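Long-range contact in geranyltranstransferase (Methylococcus capsulatus, PDB 3TS7), which probably condenses isopentenyl diphosphate with allylic diphosphates to make farnesyl diphosphate, using magnesium: residues P35-L47 with P105-A119. Numbering follows the deposited sequence.
Sequences PERLHQAMRYSVL and PTCHKAYDEATAILA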
loop_
_atom_site.group_PDB
_atom_site.type_symbol
_atom_site.label_atom_id
_atom_site.label_comp_id
_atom_site.label_asym_id
_atom_site.label_seq_id
_atom_site.Cartn_x
_atom_site.Cartn_y
_atom_site.Cartn_z
ATOM N N PRO B 35 17.900 0.178 -4.501
ATOM C CA PRO B 35 17.940 -0.579 -5.773
ATOM C C PRO B 35 17.598 0.279 -7.000
ATOM O O PRO B 35 16.541 0.910 -7.036
ATOM C CB PRO B 35 16.887 -1.677 -5.564
ATOM C CG PRO B 35 15.967 -1.137 -4.531
ATOM C CD PRO B 35 16.796 -0.282 -3.633
ATOM N N GLU B 36 18.480 0.270 -7.999
ATOM C CA GLU B 36 18.438 1.234 -9.109
ATOM C C GLU B 36 17.328 1.035 -10.134
ATOM O O GLU B 36 16.605 1.978 -10.452
ATOM C CB GLU B 36 19.786 1.295 -9.824
ATOM C CG GLU B 36 20.826 2.133 -9.093
ATOM C CD GLU B 36 21.982 2.539 -9.985
ATOM O OE1 GLU B 36 22.044 2.081 -11.148
ATOM O OE2 GLU B 36 22.834 3.324 -9.522
ATOM N N ARG B 37 17.225 -0.183 -10.658
ATOM C CA ARG B 37 16.180 -0.563 -11.598
ATOM C C ARG B 37 14.772 -0.312 -11.012
ATOM O O ARG B 37 13.920 0.263 -11.694
ATOM C CB ARG B 37 16.362 -2.028 -11.995
ATOM C CG ARG B 37 15.341 -2.584 -12.973
ATOM C CD ARG B 37 15.766 -3.977 -13.407
ATOM N NE ARG B 37 14.935 -4.561 -14.461
ATOM C CZ ARG B 37 14.984 -4.219 -15.749
ATOM N NH1 ARG B 37 14.189 -4.831 -16.619
ATOM N NH2 ARG B 37 15.813 -3.269 -16.173
ATOM N N LEU B 38 14.550 -0.730 -9.758
ATOM C CA LEU B 38 13.290 -0.478 -9.048
ATOM C C LEU B 38 12.989 1.019 -8.925
ATOM O O LEU B 38 11.871 1.447 -9.221
ATOM C CB LEU B 38 13.267 -1.141 -7.663
ATOM C CG LEU B 38 12.037 -0.806 -6.800
ATOM C CD1 LEU B 38 10.786 -1.494 -7.335
ATOM C CD2 LEU B 38 12.227 -1.154 -5.352
ATOM N N HIS B 39 13.983 1.806 -8.521
ATOM C CA HIS B 39 13.804 3.260 -8.378
ATOM C C HIS B 39 13.497 3.954 -9.698
ATOM O O HIS B 39 12.690 4.890 -9.748
ATOM C CB HIS B 39 15.023 3.926 -7.738
ATOM C CG HIS B 39 15.206 3.608 -6.285
ATOM N ND1 HIS B 39 16.356 3.928 -5.598
ATOM C CD2 HIS B 39 14.395 2.988 -5.393
ATOM C CE1 HIS B 39 16.242 3.533 -4.341
ATOM N NE2 HIS B 39 15.059 2.960 -4.190
ATOM N N GLN B 40 14.145 3.494 -10.760
ATOM C CA GLN B 40 13.941 4.058 -12.089
ATOM C C GLN B 40 12.593 3.640 -12.685
ATOM O O GLN B 40 12.037 4.358 -13.508
ATOM C CB GLN B 40 15.081 3.659 -13.030
ATOM C CG GLN B 40 16.401 4.387 -12.774
ATOM C CD GLN B 40 17.602 3.609 -13.288
ATOM O OE1 GLN B 40 17.517 2.904 -14.292
ATOM N NE2 GLN B 40 18.725 3.725 -12.591
ATOM N N ALA B 41 12.075 2.488 -12.270
ATOM C CA ALA B 41 10.788 2.004 -12.758
ATOM C C ALA B 41 9.630 2.799 -12.146
ATOM O O ALA B 41 8.666 3.124 -12.842
ATOM C CB ALA B 41 10.624 0.523 -12.461
ATOM N N MET B 42 9.741 3.093 -10.848
ATOM C CA MET B 42 8.793 3.957 -10.140
ATOM C C MET B 42 8.777 5.361 -10.728
ATOM O O MET B 42 7.709 5.916 -10.990
ATOM C CB MET B 42 9.141 4.043 -8.660
ATOM C CG MET B 42 9.167 2.722 -7.963
ATOM S SD MET B 42 9.858 2.935 -6.307
ATOM C CE MET B 42 8.357 2.889 -5.438
ATOM N N ARG B 43 9.966 5.914 -10.946
ATOM C CA ARG B 43 10.136 7.226 -11.573
ATOM C C ARG B 43 9.650 7.291 -13.020
ATOM O O ARG B 43 9.151 8.325 -13.455
ATOM C CB ARG B 43 11.595 7.669 -11.507
ATOM C CG ARG B 43 11.977 8.189 -10.145
ATOM C CD ARG B 43 13.462 8.436 -9.995
ATOM N NE ARG B 43 13.674 9.243 -8.803
ATOM C CZ ARG B 43 13.681 10.571 -8.803
ATOM N NH1 ARG B 43 13.859 11.229 -7.671
ATOM N NH2 ARG B 43 13.514 11.236 -9.944
ATOM N N TYR B 44 9.810 6.191 -13.754
ATOM C CA TYR B 44 9.401 6.106 -15.164
ATOM C C TYR B 44 7.886 6.196 -15.270
ATOM O O TYR B 44 7.355 6.812 -16.189
ATOM C CB TYR B 44 9.885 4.789 -15.759
ATOM C CG TYR B 44 9.424 4.476 -17.159
ATOM C CD1 TYR B 44 10.198 4.842 -18.264
ATOM C CD2 TYR B 44 8.238 3.763 -17.380
ATOM C CE1 TYR B 44 9.797 4.520 -19.559
ATOM C CE2 TYR B 44 7.819 3.460 -18.667
ATOM C CZ TYR B 44 8.600 3.840 -19.751
ATOM O OH TYR B 44 8.191 3.525 -21.025
ATOM N N SER B 45 7.210 5.560 -14.320
ATOM C CA SER B 45 5.760 5.553 -14.264
ATOM C C SER B 45 5.155 6.818 -13.651
ATOM O O SER B 45 4.093 7.263 -14.085
ATOM C CB SER B 45 5.285 4.315 -13.535
ATOM O OG SER B 45 5.629 3.150 -14.264
ATOM N N VAL B 46 5.822 7.409 -12.665
ATOM C CA VAL B 46 5.256 8.570 -11.975
ATOM C C VAL B 46 5.542 9.901 -12.667
ATOM O O VAL B 46 4.662 10.757 -12.759
ATOM C CB VAL B 46 5.701 8.630 -10.494
ATOM C CG1 VAL B 46 5.288 9.946 -9.824
ATOM C CG2 VAL B 46 5.104 7.491 -9.747
ATOM N N LEU B 47 6.764 10.071 -13.159
ATOM C CA LEU B 47 7.210 11.380 -13.606
ATOM C C LEU B 47 7.029 11.572 -15.104
ATOM O O LEU B 47 6.712 10.622 -15.826
ATOM C CB LEU B 47 8.669 11.620 -13.198
ATOM C CG LEU B 47 8.962 11.686 -11.704
ATOM C CD1 LEU B 47 10.460 11.729 -11.461
ATOM C CD2 LEU B 47 8.259 12.881 -11.033
ATOM N N PRO B 105 5.993 3.142 -23.682
ATOM C CA PRO B 105 5.700 1.763 -23.249
ATOM C C PRO B 105 5.346 1.677 -21.752
ATOM O O PRO B 105 5.843 2.476 -20.966
ATOM C CB PRO B 105 7.007 1.021 -23.550
ATOM C CG PRO B 105 7.626 1.812 -24.673
ATOM C CD PRO B 105 7.301 3.238 -24.363
ATOM N N THR B 106 4.470 0.741 -21.378
ATOM C CA THR B 106 4.059 0.569 -19.974
ATOM C C THR B 106 5.197 -0.012 -19.126
ATOM O O THR B 106 6.170 -0.543 -19.669
ATOM C CB THR B 106 2.814 -0.335 -19.841
ATOM O OG1 THR B 106 2.980 -1.507 -20.649
ATOM C CG2 THR B 106 1.543 0.402 -20.262
ATOM N N CYS B 107 5.069 0.086 -17.802
ATOM C CA CYS B 107 6.139 -0.309 -16.872
ATOM C C CYS B 107 6.623 -1.757 -17.039
ATOM O O CYS B 107 7.828 -2.013 -16.981
ATOM C CB CYS B 107 5.706 -0.057 -15.429
ATOM S SG CYS B 107 7.046 -0.133 -14.222
ATOM N N HIS B 108 5.694 -2.690 -17.247
ATOM C CA HIS B 108 6.051 -4.093 -17.471
ATOM C C HIS B 108 6.711 -4.352 -18.834
ATOM O O HIS B 108 7.535 -5.258 -18.955
ATOM C CB HIS B 108 4.850 -5.023 -17.259
ATOM C CG HIS B 108 3.770 -4.870 -18.282
ATOM N ND1 HIS B 108 3.535 -5.811 -19.261
ATOM C CD2 HIS B 108 2.859 -3.888 -18.478
ATOM C CE1 HIS B 108 2.528 -5.413 -20.019
ATOM N NE2 HIS B 108 2.097 -4.252 -19.562
ATOM N N LYS B 109 6.354 -3.565 -19.846
ATOM C CA LYS B 109 7.016 -3.658 -21.152
ATOM C C LYS B 109 8.400 -3.043 -21.098
ATOM O O LYS B 109 9.359 -3.647 -21.566
ATOM C CB LYS B 109 6.190 -2.998 -22.265
ATOM C CG LYS B 109 5.037 -3.840 -22.773
ATOM C CD LYS B 109 5.509 -5.155 -23.368
ATOM C CE LYS B 109 4.450 -6.231 -23.192
ATOM N NZ LYS B 109 4.635 -7.370 -24.129
ATOM N N ALA B 110 8.493 -1.853 -20.504
ATOM C CA ALA B 110 9.736 -1.080 -20.437
ATOM C C ALA B 110 10.804 -1.702 -19.536
ATOM O O ALA B 110 11.994 -1.430 -19.715
ATOM C CB ALA B 110 9.443 0.339 -19.992
ATOM N N TYR B 111 10.368 -2.498 -18.556
ATOM C CA TYR B 111 11.264 -3.240 -17.659
ATOM C C TYR B 111 10.951 -4.736 -17.755
ATOM O O TYR B 111 11.331 -5.390 -18.728
ATOM C CB TYR B 111 11.190 -2.702 -16.210
ATOM C CG TYR B 111 11.701 -1.273 -16.098
ATOM C CD1 TYR B 111 13.030 -1.007 -15.753
ATOM C CD2 TYR B 111 10.864 -0.186 -16.385
ATOM C CE1 TYR B 111 13.504 0.305 -15.683
ATOM C CE2 TYR B 111 11.325 1.112 -16.326
ATOM C CZ TYR B 111 12.638 1.356 -15.966
ATOM O OH TYR B 111 13.074 2.655 -15.914
ATOM N N ASP B 112 10.260 -5.268 -16.758
ATOM C CA ASP B 112 9.750 -6.633 -16.790
ATOM C C ASP B 112 8.604 -6.686 -15.800
ATOM O O ASP B 112 8.405 -5.743 -15.026
ATOM C CB ASP B 112 10.833 -7.643 -16.400
ATOM C CG ASP B 112 11.579 -7.226 -15.158
ATOM O OD1 ASP B 112 11.262 -7.762 -14.077
ATOM O OD2 ASP B 112 12.444 -6.330 -15.261
ATOM N N GLU B 113 7.863 -7.790 -15.811
ATOM C CA GLU B 113 6.683 -7.922 -14.965
ATOM C C GLU B 113 6.972 -7.915 -13.468
ATOM O O GLU B 113 6.168 -7.384 -12.692
ATOM C CB GLU B 113 5.869 -9.145 -15.356
ATOM C CG GLU B 113 5.025 -8.920 -16.599
ATOM C CD GLU B 113 4.276 -10.155 -17.020
ATOM O OE1 GLU B 113 4.388 -10.533 -18.200
ATOM O OE2 GLU B 113 3.568 -10.746 -16.178
ATOM N N ALA B 114 8.112 -8.490 -13.079
ATOM C CA ALA B 114 8.543 -8.537 -11.680
ATOM C C ALA B 114 8.848 -7.136 -11.139
ATOM O O ALA B 114 8.460 -6.796 -10.008
ATOM C CB ALA B 114 9.764 -9.447 -11.529
ATOM N N THR B 115 9.530 -6.338 -11.957
ATOM C CA THR B 115 9.869 -4.970 -11.620
ATOM C C THR B 115 8.593 -4.103 -11.544
ATOM O O THR B 115 8.492 -3.237 -10.679
ATOM C CB THR B 115 10.887 -4.383 -12.620
ATOM O OG1 THR B 115 12.064 -5.196 -12.643
ATOM C CG2 THR B 115 11.313 -3.017 -12.218
ATOM N N ALA B 116 7.622 -4.364 -12.421
ATOM C CA ALA B 116 6.337 -3.660 -12.398
ATOM C C ALA B 116 5.533 -3.969 -11.139
ATOM O O ALA B 116 5.028 -3.047 -10.484
ATOM C CB ALA B 116 5.520 -3.980 -13.654
ATOM N N ILE B 117 5.440 -5.256 -10.786
ATOM C CA ILE B 117 4.750 -5.676 -9.571
ATOM C C ILE B 117 5.345 -4.937 -8.359
ATOM O O ILE B 117 4.607 -4.311 -7.592
ATOM C CB ILE B 117 4.789 -7.202 -9.367
ATOM C CG1 ILE B 117 3.896 -7.903 -10.394
ATOM C CG2 ILE B 117 4.308 -7.576 -7.979
ATOM C CD1 ILE B 117 4.289 -9.358 -10.677
ATOM N N LEU B 118 6.674 -4.953 -8.253
ATOM C CA LEU B 118 7.390 -4.311 -7.154
ATOM C C LEU B 118 7.331 -2.780 -7.140
ATOM O O LEU B 118 7.241 -2.185 -6.065
ATOM C CB LEU B 118 8.852 -4.777 -7.108
ATOM C CG LEU B 118 9.058 -6.262 -6.799
ATOM C CD1 LEU B 118 10.543 -6.611 -6.941
ATOM C CD2 LEU B 118 8.483 -6.698 -5.442
ATOM N N ALA B 119 7.407 -2.148 -8.306
ATOM C CA ALA B 119 7.304 -0.684 -8.373
ATOM C C ALA B 119 5.935 -0.225 -7.878
ATOM O O ALA B 119 5.855 0.762 -7.166
ATOM C CB ALA B 119 7.570 -0.171 -9.756
HETATM O O HOH W 1 15.835 2.654 -16.221
#
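A41 packs its CB over the centre of the Y111 ring in a CH-pi contact, 3.9 Å from CB to the ring centroid. The same methyl meets T115 CG2 at 3.6 Å and also touches C107 SG and A119 CB, so that it is packed among four side chains of 105-119. Deeper in, L38 CD1 reaches L118 and A119, and M42 CG lies against A119 CB; this is the tight, buried part of the interface. Toward solvent the contact becomes polar and looser. R37, extended with CG anti to its own N (chi1 180°), runs past the rim of the Y111 ring to D112. There its guanidinium lies nearly coplanar with the carboxylate, and NH1 forms a salt bridge to D112 OD2 (2.7 Å, 157° at the hydrogen), supplemented by a weak bond from NE. D112 also N-caps the following helix: T115 N bonds to OD1 at 3.1 Å, while T115 OG1 donates to OD2. Were D112 replaced by an alanine, R37 would probably lose its charged mate, and T115 both the cap on its N and the acceptor for its hydroxyl. On the other flank, Y111 turns its edge to the face of Y44 in a T-shaped pair, and Y44 OH donates to P105 O (2.6 Å). A water links Y111 OH to Q40 OE1, while Q40 NE2 donates to A31 O. K104, just before P105, adds a cation-pi contact to Y44. Helix 36-46 and helix 113-119 cross at 71°, their axes 9.2 Å apart at closest approach, with an N-capping aspartate at the start of the second helix, an arrangement within the all-helical isoprenoid synthase fold of the FPP/GGPP synthase family.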